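Local coordinates for protein Non-sulfated chondroitin lyase E66 (Autographa californica nucleopolyhedrovirus, PDB 3VSN) that cleaves non-sulfated chondroitin as a lyase of the occlusion-derived virus envelope and is essential for oral infection of the insect host, at residues Thr64-Leu69 and Gly79-Thr84; Trp37-Leu42 and Val154-Gln159. One frame throughout, in Å; residues are numbered along the deposited sequence. Where two conformers were deposited one is given.

Contact 1 of 2, residues Thr64-Leu69 and Gly79-Thr84; sequences TVFDNL and GTVCHT
Phe66 lays one face of its ring over the gamma-methyl of Thr84. Thr84 CG2 lies 3.7 Å from the centroid of the Phe66 ring and 19° off the ring normal, a CH-pi contact over the face, with the methyl displaced toward the rim near CZ. The other face is taken by a neighbour in sequence, since Val65 CG1 sits above it, also offset, so the ring is held between two methyls. Its edge is directed at the helix backbone: Phe66 CE2 comes within 3.6 Å of Val81 O, close to the ring plane. A chi1 of -58° sets CG of Phe66 anti to the carbonyl carbon and brings the ring edge-on to the helix backbone, with one face against Thr84.

Val81 wedges between the remaining apolar groups with its two methyls divided. CG1 meets Val65, whose CB is 3.7 Å from Val81 CG1, while CG2 turns to Leu69, whose CD1 is 3.7 Å from Val81 CG2. Leu69 runs past Val81 in the opposite sense but crosses Thr80 at about a right angle, both of its delta methyls touching Thr80 CG2.

Thr80 and Thr84 turn their methyls to the contact while their hydroxyls bond back to the helix backbone. Thr84 OG1 donates to Thr80 O at 2.6 Å, from the face of that carbonyl opposite the one used by Thr84 N, and this bond helps hold the rotation that offers CG2 to the ring. Thr80 OG1 likewise bonds to Pro76 O. Thr64 OG1 donates to Phe66 O at 2.7 Å, closing the backbone turn across Val65, and Trp60 meets the Phe66 ring. With no hydrogen bond between the segments, strand 65-66 and the loop to Leu69 are seated on helix 75-93 by methyl and aromatic packing, the threonine hydroxyls bonding on their own sides.

Contact 2 of 2, residues Trp37-Leu42 and Val154-Gln159; sequences WFKNNL and VLNETQ
Lys39 brings CD and CE up to the amide of Asn156 from the opposite direction, with CD 3.5 Å from Asn156 OD1, before its ammonium group closes on the same oxygen. The bend at chi3 (72°) turns the end of the lysine onto that atom. Lys39 NZ donates to Asn156 OD1 at 2.8 Å, in the carbonyl plane and on a lone pair, with a C=O...donor angle of 134°. The other end of the amide is also engaged, Asn156 ND2 bonding to Glu35 one helical turn before Lys39, so two bonds to one helix fix the rotation of the amide. Glu157 adds a long salt bridge, its OE1 3.8 Å from Lys39 NZ, probably a weak attraction.

Deeper in, Leu42 and Val154 cross at about a right angle, and Leu42 CD2 touches Val154 CG1 at 3.5 Å. The type I turn from Leu155 to Thr158 is pinned by Leu155 O, which accepts both Thr158 N and Thr158 OG1; the latter bond is 2.7 Å long. Thr158 OG1 also caps His160 N at the approach to helix 161-175. Helix 29-48 thus rests against the end of helix 138-154 and the loop after it, with Asn93 of helix 75-93 touching both Lys39 and Leu42.

In the fold
Both contacts lie in the N-terminal alpha-helical part of the chain, within the polysaccharide lyase family 8 range and away from the annotated catalytic residues. Their centres are 22 Å apart and their nearest atoms about 10 Å. Each is partly buried, but contact 2 includes an exposed residue, Glu157, and contact 1 none. Contact 1 is local and nests within the 111 residues, over half of them helical, that contact 2 closes. Two helices are shared: 75-93 forms one side of contact 1 and touches contact 2 through Tyr92 and Asn93, while 138-154 receives Cys82 and His83 and ends at Val154. Methyl and aromatic packing carries the first; the second rests on a lysine-to-amide hydrogen bond and a long salt bridge, with one apolar pair beneath.

Contact 1 of 2, residues Thr64-Leu69 and Gly79-Thr84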
loop_
_atom_site.group_PDB
_atom_site.type_symbol
_atom_site.label_atom_id
_atom_site.label_comp_id
_atom_site.label_asym_id
_atom_site.label_seq_id
_atom_site.Cartn_x
_atom_site.Cartn_y
_atom_site.Cartn_z
ATOM N N THR A 64 18.858 -28.193 -19.255
ATOM C CA THR A 64 18.360 -27.452 -18.094
ATOM C C THR A 64 17.255 -26.450 -18.455
ATOM O O THR A 64 16.936 -25.558 -17.664
ATOM C CB THR A 64 19.510 -26.717 -17.369
ATOM O OG1 THR A 64 20.169 -25.832 -18.284
ATOM C CG2 THR A 64 20.522 -27.710 -16.803
ATOM N N VAL A 65 16.670 -26.623 -19.642
ATOM C CA VAL A 65 15.672 -25.700 -20.228
ATOM C C VAL A 65 16.300 -24.361 -20.636
ATOM O O VAL A 65 16.155 -23.933 -21.783
ATOM C CB VAL A 65 14.416 -25.487 -19.342
ATOM C CG1 VAL A 65 13.347 -24.724 -20.112
ATOM C CG2 VAL A 65 13.852 -26.819 -18.865
ATOM N N PHE A 66 16.995 -23.712 -19.701
ATOM C CA PHE A 66 17.703 -22.464 -19.979
ATOM C C PHE A 66 19.159 -22.511 -19.510
ATOM O O PHE A 66 19.492 -23.240 -18.573
ATOM C CB PHE A 66 16.998 -21.277 -19.311
ATOM C CG PHE A 66 15.565 -21.094 -19.731
ATOM C CD1 PHE A 66 15.246 -20.565 -20.979
ATOM C CD2 PHE A 66 14.530 -21.422 -18.861
ATOM C CE1 PHE A 66 13.924 -20.385 -21.358
ATOM C CE2 PHE A 66 13.205 -21.247 -19.236
ATOM C CZ PHE A 66 12.901 -20.732 -20.486
ATOM N N ASP A 67 20.012 -21.717 -20.159
ATOM C CA ASP A 67 21.437 -21.624 -19.810
ATOM C C ASP A 67 21.672 -21.022 -18.428
ATOM O O ASP A 67 20.873 -20.209 -17.952
ATOM C CB ASP A 67 22.198 -20.797 -20.856
ATOM C CG ASP A 67 22.529 -21.589 -22.112
ATOM O OD1 ASP A 67 22.420 -22.833 -22.088
ATOM O OD2 ASP A 67 22.905 -20.963 -23.127
ATOM N N ASN A 68 22.777 -21.431 -17.802
ATOM C CA ASN A 68 23.229 -20.901 -16.506
ATOM C C ASN A 68 22.251 -21.104 -15.342
ATOM O O ASN A 68 22.141 -20.259 -14.450
ATOM C CB ASN A 68 23.658 -19.431 -16.634
ATOM C CG ASN A 68 24.851 -19.254 -17.552
ATOM O OD1 ASN A 68 25.901 -19.866 -17.351
ATOM N ND2 ASN A 68 24.696 -18.414 -18.571
ATOM N N LEU A 69 21.547 -22.233 -15.367
ATOM C CA LEU A 69 20.668 -22.631 -14.274
ATOM C C LEU A 69 20.865 -24.109 -13.958
ATOM O O LEU A 69 21.204 -24.899 -14.842
ATOM C CB LEU A 69 19.198 -22.357 -14.620
ATOM C CG LEU A 69 18.705 -20.906 -14.706
ATOM C CD1 LEU A 69 17.295 -20.869 -15.279
ATOM C CD2 LEU A 69 18.746 -20.215 -13.344
ATOM N N GLY A 79 12.377 -22.804 -9.953
ATOM C CA GLY A 79 11.459 -21.665 -9.909
ATOM C C GLY A 79 11.739 -20.660 -11.011
ATOM O O GLY A 79 10.814 -20.155 -11.651
ATOM N N THR A 80 13.020 -20.386 -11.242
ATOM C CA THR A 80 13.436 -19.473 -12.302
ATOM C C THR A 80 13.100 -20.019 -13.695
ATOM O O THR A 80 12.624 -19.268 -14.547
ATOM C CB THR A 80 14.930 -19.110 -12.188
ATOM O OG1 THR A 80 15.180 -18.573 -10.885
ATOM C CG2 THR A 80 15.321 -18.070 -13.233
ATOM N N VAL A 81 13.334 -21.316 -13.912
ATOM C CA VAL A 81 12.929 -21.982 -15.158
ATOM C C VAL A 81 11.422 -21.819 -15.375
ATOM O O VAL A 81 10.982 -21.415 -16.453
ATOM C CB VAL A 81 13.297 -23.485 -15.165
ATOM C CG1 VAL A 81 12.626 -24.206 -16.328
ATOM C CG2 VAL A 81 14.805 -23.670 -15.235
ATOM N N CYS A 82 10.648 -22.130 -14.338
ATOM C CA CYS A 82 9.193 -21.998 -14.370
ATOM C C CYS A 82 8.727 -20.583 -14.737
ATOM O O CYS A 82 7.929 -20.413 -15.664
ATOM C CB CYS A 82 8.593 -22.448 -13.037
ATOM S SG CYS A 82 8.601 -24.239 -12.796
ATOM N N HIS A 83 9.235 -19.575 -14.024
ATOM C CA HIS A 83 8.878 -18.177 -14.305
ATOM C C HIS A 83 9.292 -17.724 -15.677
ATOM O O HIS A 83 8.556 -17.002 -16.343
ATOM C CB HIS A 83 9.458 -17.235 -13.253
ATOM C CG HIS A 83 8.758 -17.302 -11.917
ATOM N ND1 HIS A 83 7.428 -17.143 -11.787
ATOM C CD2 HIS A 83 9.260 -17.494 -10.632
ATOM C CE1 HIS A 83 7.092 -17.238 -10.489
ATOM N NE2 HIS A 83 8.215 -17.455 -9.784
ATOM N N THR A 84 10.477 -18.146 -16.111
ATOM C CA THR A 84 11.001 -17.770 -17.420
ATOM C C THR A 84 10.162 -18.363 -18.562
ATOM O O THR A 84 9.912 -17.684 -19.561
ATOM C CB THR A 84 12.495 -18.139 -17.545
ATOM O OG1 THR A 84 13.212 -17.571 -16.441
ATOM C CG2 THR A 84 13.089 -17.612 -18.837
#

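Contact 2 of 2, residues Trp37-Leu42 and Val154-Gln159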
loop_
_atom_site.group_PDB
_atom_site.type_symbol
_atom_site.label_atom_id
_atom_site.label_comp_id
_atom_site.label_asym_id
_atom_site.label_seq_id
_atom_site.Cartn_x
_atom_site.Cartn_y
_atom_site.Cartn_z
ATOM N N TRP A 37 -10.503 -16.054 -23.709
ATOM C CA TRP A 37 -10.445 -15.013 -22.685
ATOM C C TRP A 37 -9.071 -14.940 -22.063
ATOM O O TRP A 37 -8.540 -13.846 -21.847
ATOM C CB TRP A 37 -11.534 -15.250 -21.646
ATOM C CG TRP A 37 -11.471 -14.351 -20.433
ATOM C CD1 TRP A 37 -12.110 -13.125 -20.244
ATOM C CD2 TRP A 37 -10.736 -14.596 -19.186
ATOM N NE1 TRP A 37 -11.817 -12.610 -19.002
ATOM C CE2 TRP A 37 -10.999 -13.440 -18.319
ATOM C CE3 TRP A 37 -9.912 -15.617 -18.720
ATOM C CZ2 TRP A 37 -10.450 -13.335 -17.050
ATOM C CZ3 TRP A 37 -9.365 -15.499 -17.435
ATOM C CH2 TRP A 37 -9.631 -14.384 -16.621
ATOM N N PHE A 38 -8.473 -16.104 -21.802
ATOM C CA PHE A 38 -7.131 -16.195 -21.215
ATOM C C PHE A 38 -6.091 -15.507 -22.100
ATOM O O PHE A 38 -5.295 -14.694 -21.620
ATOM C CB PHE A 38 -6.753 -17.667 -20.972
ATOM C CG PHE A 38 -5.426 -17.861 -20.286
ATOM C CD1 PHE A 38 -4.234 -17.804 -21.006
ATOM C CD2 PHE A 38 -5.367 -18.127 -18.919
ATOM C CE1 PHE A 38 -3.011 -17.992 -20.378
ATOM C CE2 PHE A 38 -4.145 -18.313 -18.286
ATOM C CZ PHE A 38 -2.967 -18.246 -19.016
ATOM N N LYS A 39 -6.108 -15.833 -23.391
ATOM C CA LYS A 39 -5.181 -15.248 -24.356
ATOM C C LYS A 39 -5.423 -13.755 -24.562
ATOM O O LYS A 39 -4.470 -12.987 -24.695
ATOM C CB LYS A 39 -5.258 -15.989 -25.688
ATOM C CG LYS A 39 -4.726 -17.417 -25.617
ATOM C CD LYS A 39 -5.175 -18.234 -26.818
ATOM C CE LYS A 39 -4.455 -17.811 -28.085
ATOM N NZ LYS A 39 -5.069 -18.467 -29.276
ATOM N N ASN A 40 -6.694 -13.357 -24.586
ATOM C CA ASN A 40 -7.068 -11.944 -24.703
ATOM C C ASN A 40 -6.535 -11.095 -23.550
ATOM O O ASN A 40 -6.141 -9.944 -23.745
ATOM C CB ASN A 40 -8.589 -11.784 -24.789
ATOM C CG ASN A 40 -9.147 -12.126 -26.162
ATOM O OD1 ASN A 40 -8.404 -12.310 -27.122
ATOM N ND2 ASN A 40 -10.466 -12.209 -26.256
ATOM N N ASN A 41 -6.504 -11.681 -22.358
ATOM C CA ASN A 41 -6.201 -10.936 -21.143
ATOM C C ASN A 41 -4.840 -11.245 -20.522
ATOM O O ASN A 41 -4.510 -10.700 -19.464
ATOM C CB ASN A 41 -7.315 -11.154 -20.113
ATOM C CG ASN A 41 -8.646 -10.573 -20.560
ATOM O OD1 ASN A 41 -9.579 -11.304 -20.900
ATOM N ND2 ASN A 41 -8.737 -9.256 -20.568
ATOM N N LEU A 42 -4.053 -12.099 -21.182
ATOM C CA LEU A 42 -2.785 -12.573 -20.611
ATOM C C LEU A 42 -1.801 -11.456 -20.250
ATOM O O LEU A 42 -1.291 -11.422 -19.128
ATOM C CB LEU A 42 -2.104 -13.621 -21.510
ATOM C CG LEU A 42 -0.809 -14.245 -20.960
ATOM C CD1 LEU A 42 -0.986 -14.815 -19.555
ATOM C CD2 LEU A 42 -0.277 -15.319 -21.896
ATOM N N VAL A 154 -1.545 -20.795 -24.512
ATOM C CA VAL A 154 -0.970 -19.931 -25.558
ATOM C C VAL A 154 -0.641 -20.687 -26.852
ATOM O O VAL A 154 -0.587 -20.086 -27.927
ATOM C CB VAL A 154 0.242 -19.082 -25.087
ATOM C CG1 VAL A 154 -0.122 -18.260 -23.855
ATOM C CG2 VAL A 154 1.481 -19.941 -24.840
ATOM N N LEU A 155 -0.441 -22.001 -26.738
ATOM C CA LEU A 155 -0.144 -22.845 -27.894
ATOM C C LEU A 155 -1.389 -23.539 -28.457
ATOM O O LEU A 155 -1.270 -24.449 -29.283
ATOM C CB LEU A 155 0.930 -23.889 -27.539
ATOM C CG LEU A 155 2.335 -23.412 -27.149
ATOM C CD1 LEU A 155 3.266 -24.599 -26.940
ATOM C CD2 LEU A 155 2.919 -22.458 -28.184
ATOM N N ASN A 156 -2.576 -23.099 -28.031
ATOM C CA ASN A 156 -3.821 -23.805 -28.354
ATOM C C ASN A 156 -4.204 -23.870 -29.841
ATOM O O ASN A 156 -5.045 -24.677 -30.224
ATOM C CB ASN A 156 -5.000 -23.310 -27.496
ATOM C CG ASN A 156 -5.549 -21.961 -27.946
ATOM O OD1 ASN A 156 -4.895 -21.208 -28.670
ATOM N ND2 ASN A 156 -6.757 -21.648 -27.500
ATOM N N GLU A 157 -3.582 -23.036 -30.668
ATOM C CA GLU A 157 -3.850 -23.066 -32.105
ATOM C C GLU A 157 -2.696 -23.675 -32.908
ATOM O O GLU A 157 -2.688 -23.634 -34.142
ATOM C CB GLU A 157 -4.242 -21.675 -32.612
ATOM C CG GLU A 157 -5.585 -21.221 -32.053
ATOM C CD GLU A 157 -6.117 -19.961 -32.705
ATOM O OE1 GLU A 157 -5.313 -19.052 -33.005
ATOM O OE2 GLU A 157 -7.350 -19.883 -32.905
ATOM N N THR A 158 -1.745 -24.273 -32.192
ATOM C CA THR A 158 -0.593 -24.932 -32.805
ATOM C C THR A 158 -0.749 -26.458 -32.795
ATOM O O THR A 158 -1.700 -26.998 -32.215
ATOM C CB THR A 158 0.721 -24.593 -32.068
ATOM O OG1 THR A 158 0.766 -25.302 -30.822
ATOM C CG2 THR A 158 0.853 -23.088 -31.819
ATOM N N GLN A 159 0.212 -27.135 -33.421
ATOM C CA GLN A 159 0.187 -28.595 -33.473
ATOM C C GLN A 159 0.617 -29.221 -32.142
ATOM O O GLN A 159 0.555 -30.440 -31.975
ATOM C CB GLN A 159 1.028 -29.119 -34.643
ATOM C CG GLN A 159 0.488 -28.719 -36.009
ATOM C CD GLN A 159 -0.976 -29.082 -36.189
ATOM O OE1 GLN A 159 -1.830 -28.208 -36.360
ATOM N NE2 GLN A 159 -1.274 -30.375 -36.145
#